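Putative gamma-hydroxymuconic semialdehyde dehydrogenase (Pseudomonas, PDB 4GO3) probably oxidises gamma-hydroxymuconic semialdehyde to the corresponding acid with NAD+ as hydride acceptor, as aldehyde dehydrogenases do. Local coordinates at residues R104-A107 and C108-F112; L418-A421 and H422-N426. The protein carries 2 engineered substitutions. One frame throughout, in Å; residues are numbered along the deposited sequence.

Contact 1: residues R104-A107 and C108-F112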
# COMPACT_ATOMS: atom_id res chain seq x y z
N ARG A 104 -16.50 8.70 20.03
CA ARG A 104 -15.33 8.39 19.24
C ARG A 104 -15.65 8.56 17.76
O ARG A 104 -14.80 8.92 16.98
CB ARG A 104 -14.84 6.98 19.55
CG ARG A 104 -14.99 6.59 20.98
CD ARG A 104 -13.77 5.94 21.50
NE ARG A 104 -13.70 4.54 21.12
CZ ARG A 104 -12.81 3.68 21.58
NH1 ARG A 104 -11.90 4.08 22.46
NH2 ARG A 104 -12.81 2.43 21.18
N THR A 105 -16.89 8.36 17.35
CA THR A 105 -17.28 8.60 15.98
C THR A 105 -17.24 10.06 15.58
O THR A 105 -16.94 10.38 14.47
CB THR A 105 -18.70 8.16 15.73
OG1 THR A 105 -18.77 6.75 15.84
CG2 THR A 105 -19.12 8.53 14.38
N ALA A 106 -17.58 10.94 16.49
CA ALA A 106 -17.57 12.35 16.20
C ALA A 106 -16.16 12.85 16.30
O ALA A 106 -15.68 13.55 15.45
CB ALA A 106 -18.45 13.07 17.17
N ALA A 107 -15.49 12.46 17.36
CA ALA A 107 -14.12 12.85 17.56
C ALA A 107 -13.32 12.65 16.29
O ALA A 107 -12.59 13.53 15.89
CB ALA A 107 -13.52 12.04 18.68
N CYS A 108 -13.45 11.48 15.69
CA CYS A 108 -12.71 11.11 14.49
C CYS A 108 -13.14 11.87 13.25
O CYS A 108 -12.34 12.19 12.41
CB CYS A 108 -12.82 9.61 14.25
SG CYS A 108 -11.88 9.06 12.89
N PHE A 109 -14.41 12.16 13.14
CA PHE A 109 -14.88 12.96 12.04
C PHE A 109 -14.45 14.38 12.28
O PHE A 109 -14.14 15.08 11.35
CB PHE A 109 -16.40 12.85 11.91
CG PHE A 109 -16.84 11.80 10.95
CD1 PHE A 109 -16.31 11.74 9.69
CD2 PHE A 109 -17.77 10.85 11.31
CE1 PHE A 109 -16.71 10.78 8.83
CE2 PHE A 109 -18.16 9.91 10.44
CZ PHE A 109 -17.63 9.87 9.21
N ARG A 110 -14.40 14.82 13.52
CA ARG A 110 -13.90 16.15 13.77
C ARG A 110 -12.44 16.21 13.37
O ARG A 110 -12.00 17.15 12.71
CB ARG A 110 -14.02 16.51 15.24
CG ARG A 110 -13.91 17.98 15.51
CD ARG A 110 -14.28 18.33 16.93
NE ARG A 110 -15.43 17.58 17.41
CZ ARG A 110 -16.69 17.93 17.20
NH1 ARG A 110 -17.67 17.18 17.68
NH2 ARG A 110 -16.97 19.02 16.52
N TYR A 111 -11.67 15.24 13.83
CA TYR A 111 -10.24 15.25 13.60
C TYR A 111 -9.94 15.45 12.14
O TYR A 111 -9.06 16.21 11.78
CB TYR A 111 -9.57 13.98 14.14
CG TYR A 111 -8.11 13.89 13.79
CD1 TYR A 111 -7.14 14.42 14.59
CD2 TYR A 111 -7.71 13.28 12.62
CE1 TYR A 111 -5.83 14.34 14.25
CE2 TYR A 111 -6.41 13.21 12.27
CZ TYR A 111 -5.48 13.74 13.09
OH TYR A 111 -4.17 13.65 12.74
N PHE A 112 -10.67 14.73 11.30
CA PHE A 112 -10.41 14.71 9.88
C PHE A 112 -11.07 15.85 9.14
O PHE A 112 -10.71 16.13 8.04
CB PHE A 112 -10.79 13.36 9.31
CG PHE A 112 -9.78 12.29 9.58
CD1 PHE A 112 -8.58 12.28 8.92
CD2 PHE A 112 -10.04 11.29 10.48
CE1 PHE A 112 -7.66 11.31 9.16
CE2 PHE A 112 -9.13 10.32 10.72
CZ PHE A 112 -7.94 10.33 10.07
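The peptide N-H groups of C108, R110 and Y111 reach back to the carbonyls of R104, A106 and A107, the i to i+4 ladder of an alpha-helix. C108 N stands 3.2 Å from R104 O, and R110 N approaches A106 O at 2.6 Å. The bond from Y111 N to A107 O measures 2.8 Å, whereas the rung between F109 N and T105 O, at 3.4 Å, is weak.

Apolar contact between side chains is concentrated at T105 and F109, one turn apart and pointing the same way. With chi1 at -67°, T105 OG1 lies beside the backbone N and CG2 takes the position anti to that N, where it comes within 4.1 Å of F109 CD2; the same ring carbon lies 3.3 Å from T105 O. The other branch of the threonine, OG1, bonds back to D101 O, one turn earlier. Threonine suits this buried place because its methyl meets a ring while its hydroxyl is satisfied by the helix itself. Aromatic packing follows within 108-112: Y111 CD2 sits over the centre of the F112 ring, 3.6 Å above its plane, and C108 SG meets that ring at its edge.

The ionic partners lie beyond the segment. The R110 chain, bent at chi3 (-40°), sends its guanidinium to salt bridges with E76 and D73, and A106, having only a methyl, sits beside the arginine and against E76.

These faces place helix 94-113 in the fold: A106, F109 and R110 pack on helix 61-77, R104, T105, C108 and F109 on helix 151-164, and F112 on helix 460-466. Small residues and the rings of F109 and F112 thus fill a partly buried interface among three helices.

Contact 2: residues L418-A421 and H422-N426. Engineered in segment 422-426: N426 (natural residue Ser).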
# COMPACT_ATOMS: atom_id res chain seq x y z
N LEU A 418 11.07 1.28 33.44
CA LEU A 418 11.29 2.09 32.26
C LEU A 418 11.85 1.28 31.09
O LEU A 418 11.23 1.20 30.03
CB LEU A 418 12.23 3.24 32.61
CG LEU A 418 12.72 4.07 31.44
CD1 LEU A 418 11.53 4.80 30.85
CD2 LEU A 418 13.80 5.03 31.97
N ALA A 419 12.98 0.69 31.32
CA ALA A 419 13.58 -0.06 30.31
C ALA A 419 12.54 -0.99 29.76
O ALA A 419 12.11 -0.83 28.66
CB ALA A 419 14.74 -0.80 30.88
N ARG A 420 12.12 -1.95 30.56
CA ARG A 420 11.26 -3.04 30.19
C ARG A 420 10.17 -2.62 29.31
O ARG A 420 9.93 -3.22 28.30
CB ARG A 420 10.63 -3.60 31.41
CG ARG A 420 9.78 -4.75 31.10
CD ARG A 420 9.14 -5.26 32.30
NE ARG A 420 10.00 -6.21 32.95
CZ ARG A 420 9.99 -6.45 34.24
NH1 ARG A 420 9.17 -5.85 35.01
NH2 ARG A 420 10.82 -7.31 34.73
N ALA A 421 9.48 -1.60 29.73
CA ALA A 421 8.39 -1.00 28.96
C ALA A 421 8.77 -0.76 27.50
O ALA A 421 8.09 -1.24 26.60
CB ALA A 421 7.93 0.29 29.61
N HIS A 422 9.87 -0.05 27.26
CA HIS A 422 10.24 0.30 25.90
C HIS A 422 10.86 -0.87 25.16
O HIS A 422 10.55 -1.09 23.99
CB HIS A 422 11.15 1.51 25.88
CG HIS A 422 10.49 2.75 26.39
ND1 HIS A 422 9.45 3.36 25.72
CD2 HIS A 422 10.70 3.47 27.52
CE1 HIS A 422 9.06 4.42 26.41
NE2 HIS A 422 9.79 4.50 27.51
N LYS A 423 11.65 -1.65 25.85
CA LYS A 423 12.26 -2.76 25.21
C LYS A 423 11.24 -3.65 24.63
O LYS A 423 11.35 -4.07 23.53
CB LYS A 423 13.06 -3.52 26.18
CG LYS A 423 13.79 -4.56 25.46
CD LYS A 423 15.16 -4.75 25.96
CE LYS A 423 15.41 -6.17 26.38
NZ LYS A 423 15.95 -6.19 27.76
N MET A 424 10.19 -3.89 25.40
CA MET A 424 9.15 -4.79 24.99
C MET A 424 8.27 -4.20 23.91
O MET A 424 7.98 -4.86 22.94
CB MET A 424 8.34 -5.22 26.19
CG MET A 424 9.15 -5.95 27.21
SD MET A 424 9.23 -7.70 26.87
CE MET A 424 7.52 -8.02 26.54
N ALA A 425 7.85 -2.96 24.06
CA ALA A 425 7.10 -2.27 23.02
C ALA A 425 7.83 -2.25 21.67
O ALA A 425 7.21 -2.43 20.64
CB ALA A 425 6.79 -0.87 23.47
N ASN A 426 9.14 -2.11 21.72
CA ASN A 426 9.99 -2.03 20.56
C ASN A 426 10.21 -3.39 19.95
O ASN A 426 10.54 -3.51 18.79
CB ASN A 426 11.29 -1.35 21.00
CG ASN A 426 12.42 -1.55 20.04
OD1 ASN A 426 12.47 -0.95 18.99
ND2 ASN A 426 13.38 -2.37 20.43
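The H422 imidazole receives L418 CD1 at its edge, in the plane of the ring, 3.7 Å from H422 CD2; L418 O, 3.4 Å from the same ring carbon, comes in obliquely. Both residues belong to helix 418-427, the helix of a beta-alpha-beta unit between strands 411-414 and 432-435. The two side chains cross at a slant, one turn apart. CG of H422 is anti to the carbonyl carbon (chi1 -64°), which turns the ring back along the preceding turn toward the leucine methyl. Its ND1 bonds to Y133 OH of the second subunit, and the ring also packs on V475 there. Histidine suits this boundary, offering carbon to a leucine and nitrogen to a tyrosine. Were H422 replaced by an alanine, the Y133 hydroxyl of the second subunit would probably lose its histidine partner and a gap would be likely to open beside L418 CD1.

On the inner side small residues let the helix lie close to its sheet: A421 and A425 rest on strand 432-435, and A425 also touches V473 of the second subunit. R420 and M424 run side by side, their CG atoms 4.1 Å apart. The arginine, bent at chi3, carries its guanidinium to E258, D259 and D395 and makes a cation-pi contact with F257, so several acids would balance its charge. M424, flexible and apolar, packs on the same phenylalanine.

The backbone ladder runs through K423 N to A419 O (3.0 Å), M424 N to R420 O and A425 N to A421 O. Near the helix start the peptide N-H of H422 is shared between two carbonyls: weak bonds reach L418 O at 3.3 Å and A419 O at 2.8 Å, the second strongly bent, with an N-H...O angle of 122°.

Contacts 1 and 2 are each about two and a half turns of a helix, one on helix 94-113 and the other on helix 418-427; their centres lie 31 Å apart and their nearest atoms about 19 Å. Contact 1, its centre about 14 Å from the chain's centre, packs mainly on helices of its own chain and has no partner in the other subunit. Contact 2, its centre about 26 Å out, has one side on its sheet and another against the second subunit, with L418, A419 and K423 exposed. Each uses an arginine paired with acids of its own chain. The inner helix brings phenylalanine rings of its own to its neighbours; at the outer one alanines seat the helix on its strand and a histidine joins the subunits.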